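Local coordinates for protein hypoxanthine-guanine phosphoribosyltransferase (Thermus thermophilus, PDB 3ACD) that probably catalyses the magnesium-dependent transfer of a phosphoribosyl group onto hypoxanthine or guanine, giving IMP or GMP in purine salvage, at residues T38-C43 and T64-A69; D97-E102 and R127-L132. One frame throughout, in Å; residues are numbered along the deposited sequence.

Interaction 1: T38-C43 and T64-A69; sequences TPHLIC and TMDFIA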
ATOM      1  N   THR A  38     -17.585   3.831 -11.409  1.00 20.91           N
ATOM      2  CA  THR A  38     -16.429   2.954 -11.247  1.00 20.06           C
ATOM      3  C   THR A  38     -15.226   3.880 -11.137  1.00 18.75           C
ATOM      4  O   THR A  38     -14.557   4.181 -12.126  1.00 18.59           O
ATOM      5  CB  THR A  38     -16.249   2.013 -12.460  1.00 23.12           C
ATOM      6  OG1 THR A  38     -15.906   2.777 -13.620  1.00 29.74           O
ATOM      7  CG2 THR A  38     -17.531   1.253 -12.731  1.00 20.93           C
ATOM      8  N   PRO A  39     -14.939   4.353  -9.919  1.00 16.56           N
ATOM      9  CA  PRO A  39     -13.811   5.257  -9.718  1.00 15.18           C
ATOM     10  C   PRO A  39     -12.445   4.632  -9.940  1.00 13.41           C
ATOM     11  O   PRO A  39     -12.283   3.410  -9.925  1.00 12.47           O
ATOM     12  CB  PRO A  39     -14.009   5.732  -8.283  1.00 15.15           C
ATOM     13  CG  PRO A  39     -14.583   4.532  -7.626  1.00 18.80           C
ATOM     14  CD  PRO A  39     -15.598   4.041  -8.637  1.00 15.81           C
ATOM     15  N   HIS A  40     -11.473   5.503 -10.166  1.00 13.14           N
ATOM     16  CA  HIS A  40     -10.092   5.112 -10.371  1.00 14.03           C
ATOM     17  C   HIS A  40      -9.316   5.843  -9.286  1.00 13.34           C
ATOM     18  O   HIS A  40      -9.187   7.066  -9.329  1.00 15.19           O
ATOM     19  CB  HIS A  40      -9.618   5.566 -11.753  1.00 13.76           C
ATOM     20  CG  HIS A  40      -8.193   5.217 -12.046  1.00 13.36           C
ATOM     21  ND1 HIS A  40      -7.726   3.921 -12.031  1.00 14.54           N
ATOM     22  CD2 HIS A  40      -7.134   5.996 -12.371  1.00 14.34           C
ATOM     23  CE1 HIS A  40      -6.441   3.915 -12.334  1.00 13.71           C
ATOM     24  NE2 HIS A  40      -6.057   5.163 -12.544  1.00 13.43           N
ATOM     25  N   LEU A  41      -8.819   5.099  -8.305  1.00 13.21           N
ATOM     26  CA  LEU A  41      -8.074   5.704  -7.207  1.00 13.71           C
ATOM     27  C   LEU A  41      -6.571   5.705  -7.459  1.00 13.26           C
ATOM     28  O   LEU A  41      -5.973   4.669  -7.739  1.00 12.00           O
ATOM     29  CB  LEU A  41      -8.374   4.979  -5.891  1.00 15.90           C
ATOM     30  CG  LEU A  41      -9.761   5.188  -5.273  1.00 16.70           C
ATOM     31  CD1 LEU A  41     -10.832   4.639  -6.200  1.00 17.79           C
ATOM     32  CD2 LEU A  41      -9.826   4.491  -3.925  1.00 20.54           C
ATOM     33  N   ILE A  42      -5.967   6.885  -7.361  1.00 11.46           N
ATOM     34  CA  ILE A  42      -4.534   7.019  -7.575  1.00 11.50           C
ATOM     35  C   ILE A  42      -3.830   7.304  -6.255  1.00 11.91           C
ATOM     36  O   ILE A  42      -4.003   8.368  -5.660  1.00 12.23           O
ATOM     37  CB  ILE A  42      -4.231   8.160  -8.559  1.00 11.47           C
ATOM     38  CG1 ILE A  42      -4.930   7.882  -9.894  1.00 12.42           C
ATOM     39  CG2 ILE A  42      -2.720   8.310  -8.736  1.00 12.04           C
ATOM     40  CD1 ILE A  42      -4.714   8.958 -10.939  1.00 16.74           C
ATOM     41  N   CYS A  43      -3.040   6.335  -5.805  1.00 11.12           N
ATOM     42  CA  CYS A  43      -2.299   6.454  -4.561  1.00 11.61           C
ATOM     43  C   CYS A  43      -0.982   7.195  -4.765  1.00 11.42           C
ATOM     44  O   CYS A  43      -0.163   6.808  -5.601  1.00 12.43           O
ATOM     45  CB  CYS A  43      -2.015   5.065  -3.990  1.00 13.11           C
ATOM     46  SG  CYS A  43      -0.927   5.070  -2.539  1.00 13.41           S
ATOM     47  N   THR A  64     -10.738   0.716 -10.024  1.00 13.29           N
ATOM     48  CA  THR A  64      -9.385   0.398 -10.456  1.00 13.59           C
ATOM     49  C   THR A  64      -8.428   1.283  -9.670  1.00 13.48           C
ATOM     50  O   THR A  64      -8.852   2.242  -9.016  1.00 13.40           O
ATOM     51  CB  THR A  64      -9.193   0.643 -11.972  1.00 13.11           C
ATOM     52  OG1 THR A  64      -9.525   1.999 -12.290  1.00 13.58           O
ATOM     53  CG2 THR A  64     -10.082  -0.295 -12.776  1.00 14.79           C
ATOM     54  N   MET A  65      -7.140   0.968  -9.736  1.00 12.46           N
ATOM     55  CA  MET A  65      -6.147   1.729  -8.992  1.00 13.44           C
ATOM     56  C   MET A  65      -4.861   1.920  -9.774  1.00 13.77           C
ATOM     57  O   MET A  65      -4.581   1.204 -10.737  1.00 12.68           O
ATOM     58  CB  MET A  65      -5.780   0.996  -7.692  1.00 14.69           C
ATOM     59  CG  MET A  65      -6.945   0.525  -6.826  1.00 16.40           C
ATOM     60  SD  MET A  65      -6.311  -0.472  -5.434  1.00 17.34           S
ATOM     61  CE  MET A  65      -7.843  -1.195  -4.793  1.00 18.85           C
ATOM     62  N   ASP A  66      -4.075   2.893  -9.333  1.00 14.11           N
ATOM     63  CA  ASP A  66      -2.775   3.155  -9.917  1.00 15.83           C
ATOM     64  C   ASP A  66      -1.940   3.811  -8.821  1.00 16.72           C
ATOM     65  O   ASP A  66      -2.476   4.254  -7.797  1.00 13.21           O
ATOM     66  CB  ASP A  66      -2.874   4.069 -11.144  1.00 17.21           C
ATOM     67  CG  ASP A  66      -1.767   3.802 -12.147  1.00 19.83           C
ATOM     68  OD1 ASP A  66      -0.803   3.093 -11.785  1.00 17.37           O
ATOM     69  OD2 ASP A  66      -1.851   4.296 -13.291  1.00 22.58           O
ATOM     70  N   PHE A  67      -0.631   3.851  -9.032  1.00 16.91           N
ATOM     71  CA  PHE A  67       0.288   4.431  -8.065  1.00 20.75           C
ATOM     72  C   PHE A  67       1.230   5.395  -8.767  1.00 22.86           C
ATOM     73  O   PHE A  67       1.692   5.126  -9.877  1.00 25.71           O
ATOM     74  CB  PHE A  67       1.095   3.317  -7.390  1.00 19.87           C
ATOM     75  CG  PHE A  67       0.259   2.381  -6.568  1.00 21.24           C
ATOM     76  CD1 PHE A  67       0.130   2.568  -5.195  1.00 20.33           C
ATOM     77  CD2 PHE A  67      -0.436   1.338  -7.170  1.00 22.39           C
ATOM     78  CE1 PHE A  67      -0.682   1.731  -4.432  1.00 22.87           C
ATOM     79  CE2 PHE A  67      -1.252   0.494  -6.416  1.00 24.04           C
ATOM     80  CZ  PHE A  67      -1.375   0.692  -5.046  1.00 24.15           C
ATOM     81  N   ILE A  68       1.502   6.524  -8.123  1.00 22.15           N
ATOM     82  CA  ILE A  68       2.401   7.521  -8.687  1.00 22.92           C
ATOM     83  C   ILE A  68       3.303   8.083  -7.596  1.00 23.87           C
ATOM     84  O   ILE A  68       2.928   8.118  -6.427  1.00 20.40           O
ATOM     85  CB  ILE A  68       1.618   8.688  -9.316  1.00 23.35           C
ATOM     86  CG1 ILE A  68       0.742   9.353  -8.253  1.00 22.15           C
ATOM     87  CG2 ILE A  68       0.781   8.186 -10.476  1.00 26.21           C
ATOM     88  CD1 ILE A  68      -0.026  10.551  -8.749  1.00 26.11           C
ATOM     89  N   ALA A  69       4.496   8.515  -7.982  1.00 27.49           N
ATOM     90  CA  ALA A  69       5.438   9.097  -7.035  1.00 30.33           C
ATOM     91  C   ALA A  69       5.689  10.537  -7.458  1.00 32.88           C
ATOM     92  O   ALA A  69       5.989  10.804  -8.620  1.00 32.00           O
ATOM     93  CB  ALA A  69       6.739   8.308  -7.029  1.00 30.79           C
TER
HETATM   94  O   HOH W   1      -3.739   5.980 -13.826  1.00 16.65           O
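H40 and T64 meet through a short hydrogen bond, ND1 of H40 lying 2.6 Å from OG1 of T64, with the hydroxyl at the edge of the imidazole and near its plane. H40 carries CG opposite its backbone N (chi1 179°), which swings the ring across to the neighbouring strand. A water continues the link: it lies 2.8 Å from NE2 of H40, in the plane of the ring, and donates to OD2 of D66 at 2.6 Å. NE2 of H40 also comes near CB of D66, the ring plane turned 60° from the carboxylate. R90 and L91 bind D66 OD2 through their backbone N, and R96 is a second partner of T64 OG1. With an alanine for this histidine, the T64 hydroxyl would probably lose its ring partner and the water its contact with the ring.

Between the backbones, T64 N binds P39 O; L41 N donates to T64 O and L41 O accepts D66 N; C43 N donates to D66 O and C43 O accepts I68 N. Within strand 64-69, F67 N donates to D66 OD1 at 2.9 Å.

Packing follows on both faces. Beside H40 and D66, CG2 of I42 meets CD1 of I68 at 3.5 Å, the two side chains set at a slant; L118 and L114 of helix 109-119 cover this side. On the other face, CB of C43 lies 3.5 Å from CD1 of F67, and SG sits obliquely to the ring, 4.8 Å from its centroid. F49 of the second subunit meets the F67 ring edge-to-face, while helix 49-56 covers L41 and M65. These parallel neighbours, joined through that helix, form a beta-alpha-beta unit of the Rossmann-like core of type I phosphoribosyltransferases.

Interaction 2: D97-E102 and R127-L132; sequences DVIVVE and RVAALL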
ATOM      1  N   ASP A  97     -13.517   8.797 -13.537  1.00 14.73           N
ATOM      2  CA  ASP A  97     -13.842   9.578 -12.351  1.00 15.42           C
ATOM      3  C   ASP A  97     -12.708   9.228 -11.399  1.00 14.51           C
ATOM      4  O   ASP A  97     -12.707   8.176 -10.762  1.00 15.96           O
ATOM      5  CB  ASP A  97     -15.200   9.161 -11.795  1.00 14.33           C
ATOM      6  CG  ASP A  97     -16.337   9.572 -12.705  1.00 17.14           C
ATOM      7  OD1 ASP A  97     -16.465  10.785 -12.972  1.00 17.24           O
ATOM      8  OD2 ASP A  97     -17.091   8.694 -13.163  1.00 17.13           O
ATOM      9  N   VAL A  98     -11.727  10.120 -11.341  1.00 15.64           N
ATOM     10  CA  VAL A  98     -10.531   9.927 -10.535  1.00 14.44           C
ATOM     11  C   VAL A  98     -10.599  10.425  -9.096  1.00 14.54           C
ATOM     12  O   VAL A  98     -11.195  11.463  -8.803  1.00 12.76           O
ATOM     13  CB  VAL A  98      -9.319  10.615 -11.215  1.00 16.19           C
ATOM     14  CG1 VAL A  98      -8.051  10.391 -10.395  1.00 16.69           C
ATOM     15  CG2 VAL A  98      -9.147  10.079 -12.634  1.00 15.49           C
ATOM     16  N   ILE A  99      -9.986   9.660  -8.198  1.00 14.26           N
ATOM     17  CA  ILE A  99      -9.904  10.043  -6.796  1.00 13.97           C
ATOM     18  C   ILE A  99      -8.434   9.938  -6.411  1.00 13.02           C
ATOM     19  O   ILE A  99      -7.857   8.853  -6.440  1.00 12.41           O
ATOM     20  CB  ILE A  99     -10.708   9.111  -5.858  1.00 13.53           C
ATOM     21  CG1 ILE A  99     -12.201   9.146  -6.204  1.00 13.01           C
ATOM     22  CG2 ILE A  99     -10.504   9.560  -4.406  1.00 14.14           C
ATOM     23  CD1 ILE A  99     -13.040   8.189  -5.361  1.00 14.28           C
ATOM     24  N   VAL A 100      -7.829  11.072  -6.079  1.00 12.54           N
ATOM     25  CA  VAL A 100      -6.430  11.103  -5.668  1.00 13.19           C
ATOM     26  C   VAL A 100      -6.398  10.748  -4.183  1.00 13.96           C
ATOM     27  O   VAL A 100      -7.199  11.262  -3.408  1.00 13.82           O
ATOM     28  CB  VAL A 100      -5.821  12.512  -5.853  1.00 14.92           C
ATOM     29  CG1 VAL A 100      -4.374  12.527  -5.366  1.00 15.65           C
ATOM     30  CG2 VAL A 100      -5.891  12.924  -7.321  1.00 15.45           C
ATOM     31  N   VAL A 101      -5.488   9.860  -3.795  1.00 12.25           N
ATOM     32  CA  VAL A 101      -5.374   9.461  -2.398  1.00 12.47           C
ATOM     33  C   VAL A 101      -4.011   9.914  -1.875  1.00 12.53           C
ATOM     34  O   VAL A 101      -2.968   9.367  -2.248  1.00 11.65           O
ATOM     35  CB  VAL A 101      -5.527   7.930  -2.238  1.00 12.17           C
ATOM     36  CG1 VAL A 101      -5.427   7.546  -0.765  1.00 13.38           C
ATOM     37  CG2 VAL A 101      -6.872   7.483  -2.809  1.00 12.36           C
ATOM     38  N   GLU A 102      -4.043  10.924  -1.009  1.00 13.30           N
ATOM     39  CA  GLU A 102      -2.847  11.524  -0.427  1.00 13.02           C
ATOM     40  C   GLU A 102      -2.698  11.230   1.056  1.00 11.89           C
ATOM     41  O   GLU A 102      -3.670  10.902   1.726  1.00 12.80           O
ATOM     42  CB  GLU A 102      -2.899  13.042  -0.624  1.00 16.01           C
ATOM     43  CG  GLU A 102      -2.317  13.516  -1.934  1.00 20.70           C
ATOM     44  CD  GLU A 102      -0.811  13.603  -1.883  1.00 20.74           C
ATOM     45  OE1 GLU A 102      -0.198  12.854  -1.095  1.00 20.42           O
ATOM     46  OE2 GLU A 102      -0.239  14.415  -2.638  1.00 27.26           O
ATOM     47  N   ARG A 127     -11.611  14.069  -7.566  1.00 15.01           N
ATOM     48  CA  ARG A 127     -11.855  14.428  -6.180  1.00 14.97           C
ATOM     49  C   ARG A 127     -10.629  13.985  -5.400  1.00 15.53           C
ATOM     50  O   ARG A 127      -9.860  13.146  -5.868  1.00 15.08           O
ATOM     51  CB  ARG A 127     -13.123  13.766  -5.637  1.00 14.84           C
ATOM     52  CG  ARG A 127     -14.385  14.495  -6.085  1.00 15.26           C
ATOM     53  CD  ARG A 127     -15.627  14.046  -5.333  1.00 18.42           C
ATOM     54  NE  ARG A 127     -16.786  14.830  -5.751  1.00 20.18           N
ATOM     55  CZ  ARG A 127     -18.016  14.674  -5.274  1.00 21.19           C
ATOM     56  NH1 ARG A 127     -18.264  13.753  -4.351  1.00 19.96           N
ATOM     57  NH2 ARG A 127     -19.001  15.440  -5.725  1.00 19.87           N
ATOM     58  N   VAL A 128     -10.441  14.554  -4.217  1.00 13.29           N
ATOM     59  CA  VAL A 128      -9.274  14.236  -3.410  1.00 14.64           C
ATOM     60  C   VAL A 128      -9.601  13.652  -2.043  1.00 14.76           C
ATOM     61  O   VAL A 128     -10.481  14.144  -1.336  1.00 14.37           O
ATOM     62  CB  VAL A 128      -8.409  15.507  -3.199  1.00 14.10           C
ATOM     63  CG1 VAL A 128      -7.236  15.208  -2.277  1.00 14.79           C
ATOM     64  CG2 VAL A 128      -7.914  16.023  -4.540  1.00 16.09           C
ATOM     65  N   ALA A 129      -8.886  12.591  -1.687  1.00 14.10           N
ATOM     66  CA  ALA A 129      -9.033  11.957  -0.383  1.00 14.73           C
ATOM     67  C   ALA A 129      -7.660  12.096   0.267  1.00 14.01           C
ATOM     68  O   ALA A 129      -6.650  11.741  -0.337  1.00 15.31           O
ATOM     69  CB  ALA A 129      -9.400  10.488  -0.535  1.00 15.29           C
ATOM     70  N   ALA A 130      -7.627  12.632   1.482  1.00 13.18           N
ATOM     71  CA  ALA A 130      -6.376  12.823   2.204  1.00 13.13           C
ATOM     72  C   ALA A 130      -6.588  12.462   3.665  1.00 13.21           C
ATOM     73  O   ALA A 130      -7.602  12.827   4.253  1.00 13.37           O
ATOM     74  CB  ALA A 130      -5.918  14.276   2.088  1.00 13.22           C
ATOM     75  N   LEU A 131      -5.642  11.743   4.255  1.00 11.44           N
ATOM     76  CA  LEU A 131      -5.790  11.366   5.655  1.00 12.98           C
ATOM     77  C   LEU A 131      -5.703  12.587   6.566  1.00 12.83           C
ATOM     78  O   LEU A 131      -6.509  12.735   7.482  1.00 12.40           O
ATOM     79  CB  LEU A 131      -4.715  10.360   6.069  1.00 13.56           C
ATOM     80  CG  LEU A 131      -4.827   9.879   7.522  1.00 14.10           C
ATOM     81  CD1 LEU A 131      -6.110   9.059   7.705  1.00 14.76           C
ATOM     82  CD2 LEU A 131      -3.613   9.045   7.875  1.00 18.56           C
ATOM     83  N   LEU A 132      -4.741  13.466   6.296  1.00 12.42           N
ATOM     84  CA  LEU A 132      -4.531  14.650   7.124  1.00 13.04           C
ATOM     85  C   LEU A 132      -4.353  15.940   6.335  1.00 14.84           C
ATOM     86  O   LEU A 132      -4.082  15.922   5.134  1.00 14.25           O
ATOM     87  CB  LEU A 132      -3.284  14.455   7.989  1.00 14.57           C
ATOM     88  CG  LEU A 132      -3.172  13.186   8.838  1.00 16.57           C
ATOM     89  CD1 LEU A 132      -1.735  13.028   9.318  1.00 14.58           C
ATOM     90  CD2 LEU A 132      -4.137  13.256  10.010  1.00 17.26           C
TER
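R127 opens the pairing with strand 97-102 by its backbone: its N donates to V98 O, and its O receives V100 N at 2.9 Å. The same oxygen takes a CA-H contact from I99. The side chain of R127 starts out on the face of I99, then runs on away from strand 97-102 to Y146, whose hydroxyl is hydrogen-bonded to NH1.

V128 comes next on the opposite face, beside V100. The contact between them is light, CB of V100 lying 4.3 Å from CG2 of V128. With chi1 at 176°, CG1 of V128 lies trans to its own N and comes 4.1 Å from V100 O. Helix 109-119 covers both valines, with L114 and L118 on V100 and L111 and L115 on V128.

A129 is held to strand 97-102 by both its N and its O. Its N reaches V100 O at 2.8 Å, nearly straight, with an N-H...O angle of 169°, and its O receives E102 N at 2.8 Å with an angle of 172°. The small methyl sits 3.7 Å from V100 O and 4.1 Å from CG2 of I99.

A130 pairs with E102, its CA giving a CA-H contact to E102 O and its CB lying 4.2 Å from CB of E102. The glutamate chain is bent and turns away from A130 toward the bound IMP, which it touches. At L131, where the chain turns a corner, a weak bond from its N to E102 O closes the series; its side chain packs on F51 and Y159.

These central parallel strands of the phosphoribosyltransferase fold bring E102, at the carboxyl end of strand 97-102, into the nucleotide pocket. D103, D106, T107, G108 and T110 follow in that pocket, the place of the family's PRPP-binding motif.

Overall arrangement
Interactions 1 and 2 lie in one parallel sheet, their centres about 9 Å apart, with strands in the order 64-70, 40-45, 97-102, 125-130. Strands 40-45 and 97-102 are the neighbours that join them: I42 N probably bonds to I99 O, and V101 N to I42 O, while I42 packs on V98. Along the chain the contacts come in series, interaction 1 closing before interaction 2 opens. Interaction 1 lies on the outer side of the sheet within this chain, where F67 meets the second subunit; interaction 2 is nearer the centre of the chain and reaches IMP through E102. Helix 109-119 covers one face across both, packing on I42, I68, V100 and V128.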